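Local coordinates for protein CaaX farnesyltransferase alpha subunit Ram2 (Aspergillus fumigatus, PDB 4L9P) that pairs with the beta subunit Ram1 to form a protein farnesyltransferase, which probably transfers farnesyl groups to the cysteine of C-terminal CaaX motifs, at residues A[198-203]-A[258-263]; A[242-247]-A[262-267]; A[250-255]-A[280-285]. The protein carries 1 engineered substitution. One frame throughout, in Å; residues are numbered along the deposited sequence. Where two conformers were deposited one is given.

The three contacts join four helices in the C-terminal half of the modelled chain. Helices 197-208, 238-254 and 259-272 follow one another, and the short helix 280-284 comes next. Contacts 1 and 2 share helix 259-272 and have centres about 9 Å apart. Contacts 2 and 3 share helix 238-254, with centres about 11 Å apart. The centres of contacts 1 and 3 are about 15 Å apart. In sequence, 198-203 comes first, then 242-247, 250-255, 258-263, 262-267 and 280-285. The three contacts therefore pack successive helices of the all-helical alpha subunit against one another. Contact 1 meets the beta subunit through hydrogen bonds and packing of several residues; contact 3 touches it at Ala-255.

Contact 1 of 3, residues A[198-203]-A[258-263]; sequences SAWNHR and NRSPWS
Trp-200 on helix 197-208 lays one face of its indole against the first turn of helix 259-272. Two residues of that turn do the touching. Ser-260 CB meets the five-membered ring, 3.3 Å from Trp-200 CD1, a tight fit. Pro-261 CB sits over the six-membered ring, 4.0 Å from its centroid, and makes a CH-pi contact. This carbon is 29° off the ring normal, nearest to CZ2 and CH2. Pro-261 CD reaches back along the same face to 4.0 Å from Trp-200 NE1. The Trp-200 side chain leaves its helix with CG anti to the carbonyl carbon (chi1 -75°), which carries the ring across to the other helix.

The polar atoms are tied just outside this apolar core. Trp-200 NE1 bonds to Val-194 O, which also accepts from Asn-258 ND2, and this helps fix the rotation of the indole. Asn-258 is the N-cap of helix 259-272. Its OD1 accepts from Ser-260 N at 3.2 Å, with the donor well above the amide plane. Ser-260 OG bonds to Asn-197 OD1. Asn-361 of the beta subunit donates to both Asn-258 OD1 and Ser-260 OG, so the capped helix start lies at the subunit interface. The side chain of Ser-260 is about 13 Å from the bound isoprenoid analogue FII.

Pro-261 has no amide hydrogen, but in the first turn of a helix none is needed. Apolar contact alone joins 198-203 to 258-263, so the surrounding polar bonds probably fix how the indole and the helix start face each other.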
loop_
_atom_site.group_PDB
_atom_site.type_symbol
_atom_site.label_atom_id
_atom_site.label_comp_id
_atom_site.label_asym_id
_atom_site.label_seq_id
_atom_site.Cartn_x
_atom_site.Cartn_y
_atom_site.Cartn_z
ATOM N N SER A 198 -11.542 -10.152 4.076
ATOM C CA SER A 198 -10.532 -10.322 5.158
ATOM C C SER A 198 -10.750 -11.654 5.869
ATOM O O SER A 198 -9.801 -12.369 6.260
ATOM C CB SER A 198 -10.686 -9.208 6.203
ATOM O OG SER A 198 -10.512 -7.945 5.530
ATOM N N ALA A 199 -12.022 -12.041 6.016
ATOM C CA ALA A 199 -12.318 -13.332 6.660
ATOM C C ALA A 199 -11.902 -14.524 5.761
ATOM O O ALA A 199 -11.389 -15.541 6.258
ATOM C CB ALA A 199 -13.794 -13.375 7.049
ATOM N N TRP A 200 -12.131 -14.394 4.441
ATOM C CA TRP A 200 -11.656 -15.423 3.517
ATOM C C TRP A 200 -10.138 -15.547 3.575
ATOM O O TRP A 200 -9.616 -16.663 3.548
ATOM C CB TRP A 200 -12.093 -15.111 2.077
ATOM C CG TRP A 200 -13.538 -15.396 1.846
ATOM C CD1 TRP A 200 -14.571 -14.472 1.820
ATOM C CD2 TRP A 200 -14.131 -16.689 1.598
ATOM N NE1 TRP A 200 -15.769 -15.126 1.553
ATOM C CE2 TRP A 200 -15.526 -16.483 1.433
ATOM C CE3 TRP A 200 -13.613 -17.995 1.528
ATOM C CZ2 TRP A 200 -16.426 -17.548 1.191
ATOM C CZ3 TRP A 200 -14.519 -19.058 1.271
ATOM C CH2 TRP A 200 -15.891 -18.812 1.075
ATOM N N ASN A 201 -9.423 -14.411 3.654
ATOM C CA ASN A 201 -7.976 -14.465 3.704
ATOM C C ASN A 201 -7.482 -15.189 4.957
ATOM O O ASN A 201 -6.522 -15.963 4.903
ATOM C CB ASN A 201 -7.416 -13.021 3.564
ATOM C CG ASN A 201 -5.904 -13.015 3.635
ATOM O OD1 ASN A 201 -5.242 -13.396 2.657
ATOM N ND2 ASN A 201 -5.335 -12.729 4.820
ATOM N N HIS A 202 -8.135 -14.885 6.087
ATOM C CA HIS A 202 -7.740 -15.564 7.349
ATOM C C HIS A 202 -8.093 -17.031 7.234
ATOM O O HIS A 202 -7.324 -17.895 7.719
ATOM C CB HIS A 202 -8.486 -14.909 8.502
ATOM C CG HIS A 202 -7.940 -15.305 9.853
ATOM N ND1 HIS A 202 -6.742 -14.801 10.315
ATOM C CD2 HIS A 202 -8.436 -16.103 10.839
ATOM C CE1 HIS A 202 -6.509 -15.289 11.516
ATOM N NE2 HIS A 202 -7.509 -16.098 11.841
ATOM N N ARG A 203 -9.193 -17.383 6.567
ATOM C CA ARG A 203 -9.559 -18.817 6.387
ATOM C C ARG A 203 -8.436 -19.541 5.634
ATOM O O ARG A 203 -8.079 -20.672 5.986
ATOM C CB ARG A 203 -10.865 -18.957 5.588
ATOM C CG ARG A 203 -11.379 -20.427 5.644
ATOM C CD ARG A 203 -12.681 -20.573 4.768
ATOM N NE ARG A 203 -13.117 -21.945 4.952
ATOM C CZ ARG A 203 -14.017 -22.355 5.837
ATOM N NH1 ARG A 203 -14.732 -21.473 6.571
ATOM N NH2 ARG A 203 -14.202 -23.669 5.986
ATOM N N ASN A 258 -19.890 -12.654 -5.984
ATOM C CA ASN A 258 -18.910 -12.317 -4.935
ATOM C C ASN A 258 -17.547 -12.913 -5.296
ATOM O O ASN A 258 -17.385 -14.135 -5.304
ATOM C CB ASN A 258 -19.443 -12.959 -3.684
ATOM C CG ASN A 258 -18.514 -12.905 -2.492
ATOM O OD1 ASN A 258 -17.540 -12.150 -2.441
ATOM N ND2 ASN A 258 -18.870 -13.712 -1.473
ATOM N N ARG A 259 -16.548 -12.075 -5.566
ATOM C CA ARG A 259 -15.244 -12.574 -6.001
ATOM C C ARG A 259 -14.562 -13.460 -4.962
ATOM O O ARG A 259 -13.859 -14.392 -5.311
ATOM C CB ARG A 259 -14.336 -11.391 -6.343
ATOM C CG ARG A 259 -12.910 -11.767 -6.722
ATOM C CD ARG A 259 -12.177 -10.494 -7.096
ATOM N NE ARG A 259 -12.891 -9.751 -8.162
ATOM C CZ ARG A 259 -12.851 -10.015 -9.464
ATOM N NH1 ARG A 259 -12.051 -10.987 -9.948
ATOM N NH2 ARG A 259 -13.553 -9.235 -10.297
ATOM N N SER A 260 -14.733 -13.126 -3.678
ATOM C CA SER A 260 -13.866 -13.728 -2.637
ATOM C C SER A 260 -13.816 -15.263 -2.621
ATOM O O SER A 260 -12.732 -15.807 -2.605
ATOM C CB SER A 260 -14.232 -13.189 -1.239
ATOM O OG SER A 260 -13.978 -11.776 -1.177
ATOM N N PRO A 261 -14.981 -15.958 -2.625
ATOM C CA PRO A 261 -14.911 -17.437 -2.597
ATOM C C PRO A 261 -14.353 -18.017 -3.899
ATOM O O PRO A 261 -13.778 -19.087 -3.838
ATOM C CB PRO A 261 -16.379 -17.884 -2.425
ATOM C CG PRO A 261 -17.215 -16.694 -2.946
ATOM C CD PRO A 261 -16.376 -15.486 -2.434
ATOM N N TRP A 262 -14.533 -17.341 -5.034
ATOM C CA TRP A 262 -13.936 -17.833 -6.283
ATOM C C TRP A 262 -12.420 -17.752 -6.177
ATOM O O TRP A 262 -11.699 -18.681 -6.585
ATOM C CB TRP A 262 -14.416 -17.020 -7.488
ATOM C CG TRP A 262 -15.865 -17.243 -7.831
ATOM C CD1 TRP A 262 -16.907 -16.441 -7.488
ATOM C CD2 TRP A 262 -16.401 -18.265 -8.678
ATOM N NE1 TRP A 262 -18.092 -16.916 -8.051
ATOM C CE2 TRP A 262 -17.804 -18.046 -8.768
ATOM C CE3 TRP A 262 -15.838 -19.370 -9.359
ATOM C CZ2 TRP A 262 -18.653 -18.877 -9.553
ATOM C CZ3 TRP A 262 -16.699 -20.227 -10.102
ATOM C CH2 TRP A 262 -18.076 -19.942 -10.213
ATOM N N SER A 263 -11.909 -16.634 -5.649
ATOM C CA SER A 263 -10.458 -16.487 -5.486
ATOM C C SER A 263 -9.952 -17.501 -4.456
ATOM O O SER A 263 -8.883 -18.073 -4.621
ATOM C CB SER A 263 -10.117 -15.074 -5.051
ATOM O OG SER A 263 -10.541 -14.148 -6.068
#

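Contact 2 of 3, residues A[242-247]-A[262-267]; sequences DSELQY and WSYARG
Helices 238-254 and 259-272 form a helical hairpin of this alpha subunit, and Leu-245 and Ala-265 mark where 242-247 and 262-267 come closest. Their CA atoms are 6.2 Å apart. The small side chain of Ala-265 is consistent with this close approach. Leu-245 CD2 rests 4.2 Å from Ala-265 CB, and is about equally near its carbonyl oxygen.

Beside this apolar point, one polar bond crosses. Tyr-264 OH donates to Glu-244 OE1 at 2.6 Å, which is short. The carboxylate oxygen lies at the edge of the phenol ring, near its plane. The carboxylate itself is turned steeply, its plane 75° from that of the ring. The hydroxyl meets OE1 from above the carboxylate plane, 39° out of it. The Tyr-264 ring extends with CG anti to the backbone N (chi1 180°), which brings its hydroxyl to the neighbouring helix. The Glu-244 chain is bent at chi2, and its acid group meets the hydroxyl between the helices.

Glu-244 OE1 has a second partner, Arg-203 NE, and OE2 is paired with Arg-207 NE. Two arginines and the phenol together satisfy the buried carboxylate, and would probably stabilise its negative charge.

Both arginines come from helix 197-208, which also packs Tyr-204 and Phe-208 against Tyr-264 and sets Trp-200 against its ring. Helix 197-208 thus lies by Tyr-264, while Trp-279 of the loop after helix 259-272 and Trp-309 of helix 304-317 pack by Ala-265.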
loop_
_atom_site.group_PDB
_atom_site.type_symbol
_atom_site.label_atom_id
_atom_site.label_comp_id
_atom_site.label_asym_id
_atom_site.label_seq_id
_atom_site.Cartn_x
_atom_site.Cartn_y
_atom_site.Cartn_z
ATOM N N ASP A 242 -11.259 -31.389 -0.437
ATOM C CA ASP A 242 -12.642 -31.547 -0.892
ATOM C C ASP A 242 -13.650 -30.764 -0.040
ATOM O O ASP A 242 -14.567 -30.137 -0.569
ATOM C CB ASP A 242 -13.087 -33.027 -0.813
ATOM C CG ASP A 242 -12.361 -33.929 -1.784
ATOM O OD1 ASP A 242 -11.712 -33.420 -2.727
ATOM O OD2 ASP A 242 -12.481 -35.187 -1.587
ATOM N N SER A 243 -13.483 -30.804 1.289
ATOM C CA SER A 243 -14.361 -30.100 2.204
ATOM C C SER A 243 -14.313 -28.578 1.961
ATOM O O SER A 243 -15.340 -27.887 1.937
ATOM C CB SER A 243 -13.908 -30.411 3.650
ATOM O OG SER A 243 -14.641 -29.660 4.604
ATOM N N GLU A 244 -13.125 -28.043 1.757
ATOM C CA GLU A 244 -13.003 -26.593 1.549
ATOM C C GLU A 244 -13.565 -26.152 0.209
ATOM O O GLU A 244 -14.124 -25.067 0.088
ATOM C CB GLU A 244 -11.524 -26.212 1.658
ATOM C CG GLU A 244 -11.061 -26.260 3.114
ATOM C CD GLU A 244 -11.778 -25.244 3.983
ATOM O OE1 GLU A 244 -11.826 -24.057 3.581
ATOM O OE2 GLU A 244 -12.268 -25.618 5.088
ATOM N N LEU A 245 -13.406 -27.005 -0.797
ATOM C CA LEU A 245 -14.040 -26.707 -2.086
ATOM C C LEU A 245 -15.569 -26.771 -2.002
ATOM O O LEU A 245 -16.273 -25.937 -2.611
ATOM C CB LEU A 245 -13.476 -27.630 -3.178
ATOM C CG LEU A 245 -12.005 -27.436 -3.510
ATOM C CD1 LEU A 245 -11.571 -28.547 -4.436
ATOM C CD2 LEU A 245 -11.754 -26.042 -4.160
ATOM N N GLN A 246 -16.098 -27.761 -1.265
ATOM C CA GLN A 246 -17.536 -27.810 -1.125
ATOM C C GLN A 246 -18.055 -26.594 -0.373
ATOM O O GLN A 246 -19.107 -26.008 -0.740
ATOM C CB GLN A 246 -17.930 -29.112 -0.375
ATOM C CG GLN A 246 -19.409 -29.295 -0.173
ATOM C CD GLN A 246 -19.701 -30.671 0.438
ATOM O OE1 GLN A 246 -19.658 -30.843 1.664
ATOM N NE2 GLN A 246 -19.975 -31.660 -0.418
ATOM N N TYR A 247 -17.324 -26.180 0.671
ATOM C CA TYR A 247 -17.720 -24.999 1.426
ATOM C C TYR A 247 -17.771 -23.763 0.496
ATOM O O TYR A 247 -18.729 -22.946 0.499
ATOM C CB TYR A 247 -16.748 -24.749 2.581
ATOM C CG TYR A 247 -17.031 -23.481 3.361
ATOM C CD1 TYR A 247 -17.967 -23.482 4.409
ATOM C CD2 TYR A 247 -16.341 -22.297 3.078
ATOM C CE1 TYR A 247 -18.220 -22.345 5.131
ATOM C CE2 TYR A 247 -16.600 -21.144 3.763
ATOM C CZ TYR A 247 -17.532 -21.161 4.789
ATOM O OH TYR A 247 -17.743 -20.016 5.497
ATOM N N TRP A 262 -14.533 -17.341 -5.034
ATOM C CA TRP A 262 -13.936 -17.833 -6.283
ATOM C C TRP A 262 -12.420 -17.752 -6.177
ATOM O O TRP A 262 -11.699 -18.681 -6.585
ATOM C CB TRP A 262 -14.416 -17.020 -7.488
ATOM C CG TRP A 262 -15.865 -17.243 -7.831
ATOM C CD1 TRP A 262 -16.907 -16.441 -7.488
ATOM C CD2 TRP A 262 -16.401 -18.265 -8.678
ATOM N NE1 TRP A 262 -18.092 -16.916 -8.051
ATOM C CE2 TRP A 262 -17.804 -18.046 -8.768
ATOM C CE3 TRP A 262 -15.838 -19.370 -9.359
ATOM C CZ2 TRP A 262 -18.653 -18.877 -9.553
ATOM C CZ3 TRP A 262 -16.699 -20.227 -10.102
ATOM C CH2 TRP A 262 -18.076 -19.942 -10.213
ATOM N N SER A 263 -11.909 -16.634 -5.649
ATOM C CA SER A 263 -10.458 -16.487 -5.486
ATOM C C SER A 263 -9.952 -17.501 -4.456
ATOM O O SER A 263 -8.883 -18.073 -4.621
ATOM C CB SER A 263 -10.117 -15.074 -5.051
ATOM O OG SER A 263 -10.541 -14.148 -6.068
ATOM N N TYR A 264 -10.701 -17.711 -3.386
ATOM C CA TYR A 264 -10.283 -18.691 -2.370
ATOM C C TYR A 264 -10.197 -20.080 -3.028
ATOM O O TYR A 264 -9.195 -20.804 -2.862
ATOM C CB TYR A 264 -11.301 -18.669 -1.235
ATOM C CG TYR A 264 -10.985 -19.622 -0.133
ATOM C CD1 TYR A 264 -10.006 -19.280 0.821
ATOM C CD2 TYR A 264 -11.619 -20.864 -0.032
ATOM C CE1 TYR A 264 -9.691 -20.163 1.836
ATOM C CE2 TYR A 264 -11.311 -21.783 1.000
ATOM C CZ TYR A 264 -10.342 -21.417 1.921
ATOM O OH TYR A 264 -9.984 -22.278 2.946
ATOM N N ALA A 265 -11.191 -20.452 -3.823
ATOM C CA ALA A 265 -11.155 -21.772 -4.476
ATOM C C ALA A 265 -9.987 -21.924 -5.436
ATOM O O ALA A 265 -9.354 -22.985 -5.486
ATOM C CB ALA A 265 -12.484 -22.066 -5.225
ATOM N N ARG A 266 -9.683 -20.871 -6.192
ATOM C CA ARG A 266 -8.459 -20.922 -7.013
ATOM C C ARG A 266 -7.245 -21.187 -6.127
ATOM O O ARG A 266 -6.365 -21.962 -6.501
ATOM C CB ARG A 266 -8.258 -19.641 -7.805
ATOM C CG ARG A 266 -9.275 -19.463 -8.905
ATOM C CD ARG A 266 -9.172 -18.129 -9.541
ATOM N NE ARG A 266 -9.989 -17.945 -10.753
ATOM C CZ ARG A 266 -9.572 -18.159 -12.009
ATOM N NH1 ARG A 266 -8.366 -18.636 -12.263
ATOM N NH2 ARG A 266 -10.399 -17.888 -13.015
ATOM N N GLY A 267 -7.169 -20.519 -4.989
ATOM C CA GLY A 267 -6.041 -20.743 -4.106
ATOM C C GLY A 267 -6.020 -22.154 -3.563
ATOM O O GLY A 267 -4.939 -22.772 -3.437
#

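Contact 3 of 3, residues A[250-255]-A[280-285]; sequences SRILEA and KDFARS
Ser-285 OG donates to Phe-282 O at 2.6 Å, only 16° from the carbonyl plane, while the ring of Phe-282 reaches out to Ile-252 and Leu-253. Ser-285 N bonds mainly to Asp-281 O and adds a weak bond to Phe-282 O.

The Phe-282 ring is directed toward helix 238-254 with CG anti to the backbone N (chi1 180°). Its far end meets Ile-252 obliquely. Ile-252 CG2 touches Phe-282 CZ at 3.8 Å. Ile-252 CD1 comes equally near to CE2, so both arms of the isoleucine border the same end of the ring. Leu-253 CD2 stands farther off, 4.2 Å from Phe-282 CE1, at the more exposed margin.

The contact sets the short helix 280-284 against the last turn of helix 238-254. Trp-279 and Phe-286 each make an edge-to-face stack with Phe-282, and both also touch Ile-252. Trp-262 of helix 259-272 closes the cluster from a third helix.

Away from the ring, Arg-251 and Glu-254 form a side-on salt bridge across that last turn. Arg-251 NH2 binds Glu-254 OE2 at 2.8 Å, and NE binds OE1, each oxygen lying close to the guanidinium plane.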
loop_
_atom_site.group_PDB
_atom_site.type_symbol
_atom_site.label_atom_id
_atom_site.label_comp_id
_atom_site.label_asym_id
_atom_site.label_seq_id
_atom_site.Cartn_x
_atom_site.Cartn_y
_atom_site.Cartn_z
ATOM N N SER A 250 -20.783 -23.781 -1.747
ATOM C CA SER A 250 -22.011 -23.418 -1.018
ATOM C C SER A 250 -22.104 -21.916 -0.774
ATOM O O SER A 250 -23.183 -21.330 -0.845
ATOM C CB SER A 250 -22.045 -24.096 0.333
ATOM O OG SER A 250 -22.216 -25.484 0.188
ATOM N N ARG A 251 -20.972 -21.283 -0.482
ATOM C CA ARG A 251 -21.000 -19.845 -0.300
ATOM C C ARG A 251 -21.237 -19.109 -1.624
ATOM O O ARG A 251 -21.955 -18.115 -1.653
ATOM C CB ARG A 251 -19.698 -19.355 0.342
ATOM C CG ARG A 251 -19.414 -19.935 1.736
ATOM C CD ARG A 251 -20.393 -19.465 2.851
ATOM N NE ARG A 251 -21.697 -19.997 2.812
ATOM C CZ ARG A 251 -22.011 -21.252 3.183
ATOM N NH1 ARG A 251 -21.043 -22.096 3.541
ATOM N NH2 ARG A 251 -23.287 -21.690 3.150
ATOM N N ILE A 252 -20.605 -19.582 -2.706
ATOM C CA ILE A 252 -20.810 -18.972 -4.047
ATOM C C ILE A 252 -22.306 -18.976 -4.400
ATOM O O ILE A 252 -22.848 -17.963 -4.871
ATOM C CB ILE A 252 -19.997 -19.717 -5.105
ATOM C CG1 ILE A 252 -18.504 -19.313 -4.910
ATOM C CG2 ILE A 252 -20.494 -19.380 -6.531
ATOM C CD1 ILE A 252 -17.551 -20.233 -5.694
ATOM N N LEU A 253 -23.004 -20.066 -4.103
ATOM C CA LEU A 253 -24.413 -20.149 -4.498
ATOM C C LEU A 253 -25.283 -19.099 -3.767
ATOM O O LEU A 253 -26.334 -18.698 -4.264
ATOM C CB LEU A 253 -24.944 -21.568 -4.225
ATOM C CG LEU A 253 -24.384 -22.652 -5.151
ATOM C CD1 LEU A 253 -24.681 -24.043 -4.574
ATOM C CD2 LEU A 253 -24.940 -22.521 -6.574
ATOM N N GLU A 254 -24.835 -18.614 -2.621
ATOM C CA GLU A 254 -25.568 -17.545 -1.937
ATOM C C GLU A 254 -25.435 -16.197 -2.615
ATOM O O GLU A 254 -26.289 -15.312 -2.400
ATOM C CB GLU A 254 -25.086 -17.393 -0.487
ATOM C CG GLU A 254 -25.280 -18.652 0.340
ATOM C CD GLU A 254 -24.575 -18.633 1.691
ATOM O OE1 GLU A 254 -23.727 -17.781 1.971
ATOM O OE2 GLU A 254 -24.909 -19.495 2.507
ATOM N N ALA A 255 -24.369 -16.012 -3.423
ATOM C CA ALA A 255 -24.057 -14.680 -4.012
ATOM C C ALA A 255 -23.007 -14.899 -5.069
ATOM O O ALA A 255 -21.829 -14.742 -4.844
ATOM C CB ALA A 255 -23.564 -13.668 -2.926
ATOM N N LYS A 280 -15.357 -27.260 -13.781
ATOM C CA LYS A 280 -15.860 -26.851 -15.081
ATOM C C LYS A 280 -17.385 -26.857 -15.097
ATOM O O LYS A 280 -18.001 -25.905 -15.528
ATOM C CB LYS A 280 -15.283 -27.747 -16.170
ATOM C CG LYS A 280 -15.618 -27.311 -17.598
ATOM C CD LYS A 280 -15.029 -28.289 -18.597
ATOM C CE LYS A 280 -15.557 -27.994 -19.979
ATOM N NZ LYS A 280 -15.183 -29.074 -20.922
ATOM N N ASP A 281 -17.993 -27.913 -14.580
ATOM C CA ASP A 281 -19.437 -28.007 -14.653
ATOM C C ASP A 281 -20.075 -27.013 -13.694
ATOM O O ASP A 281 -21.103 -26.416 -14.007
ATOM C CB ASP A 281 -19.858 -29.411 -14.280
ATOM C CG ASP A 281 -19.570 -30.403 -15.361
ATOM O OD1 ASP A 281 -19.444 -30.004 -16.542
ATOM O OD2 ASP A 281 -19.499 -31.604 -15.017
ATOM N N PHE A 282 -19.483 -26.844 -12.509
ATOM C CA PHE A 282 -20.002 -25.866 -11.569
ATOM C C PHE A 282 -19.979 -24.465 -12.228
ATOM O O PHE A 282 -20.956 -23.733 -12.153
ATOM C CB PHE A 282 -19.143 -25.852 -10.302
ATOM C CG PHE A 282 -19.593 -24.867 -9.260
ATOM C CD1 PHE A 282 -20.761 -25.092 -8.565
ATOM C CD2 PHE A 282 -18.813 -23.745 -8.940
ATOM C CE1 PHE A 282 -21.193 -24.246 -7.586
ATOM C CE2 PHE A 282 -19.238 -22.855 -7.952
ATOM C CZ PHE A 282 -20.436 -23.126 -7.259
ATOM N N ALA A 283 -18.862 -24.089 -12.853
ATOM C CA ALA A 283 -18.751 -22.777 -13.493
ATOM C C ALA A 283 -19.785 -22.661 -14.614
ATOM O O ALA A 283 -20.451 -21.653 -14.717
ATOM C CB ALA A 283 -17.334 -22.547 -14.050
ATOM N N ARG A 284 -19.933 -23.703 -15.438
ATOM C CA ARG A 284 -20.933 -23.658 -16.513
ATOM C C ARG A 284 -22.344 -23.440 -15.982
ATOM O O ARG A 284 -23.205 -22.906 -16.706
ATOM C CB ARG A 284 -20.933 -24.971 -17.292
ATOM C CG ARG A 284 -19.667 -25.271 -18.034
ATOM C CD ARG A 284 -19.782 -26.612 -18.804
ATOM N NE ARG A 284 -20.175 -26.348 -20.181
ATOM C CZ ARG A 284 -21.225 -26.872 -20.836
ATOM N NH1 ARG A 284 -22.069 -27.732 -20.256
ATOM N NH2 ARG A 284 -21.439 -26.509 -22.100
ATOM N N SER A 285 -22.632 -23.907 -14.762
ATOM C CA SER A 285 -23.995 -23.758 -14.233
ATOM C C SER A 285 -24.442 -22.287 -14.084
ATOM O O SER A 285 -25.641 -22.032 -13.946
ATOM C CB SER A 285 -24.187 -24.525 -12.912
ATOM O OG SER A 285 -23.507 -23.913 -11.815
#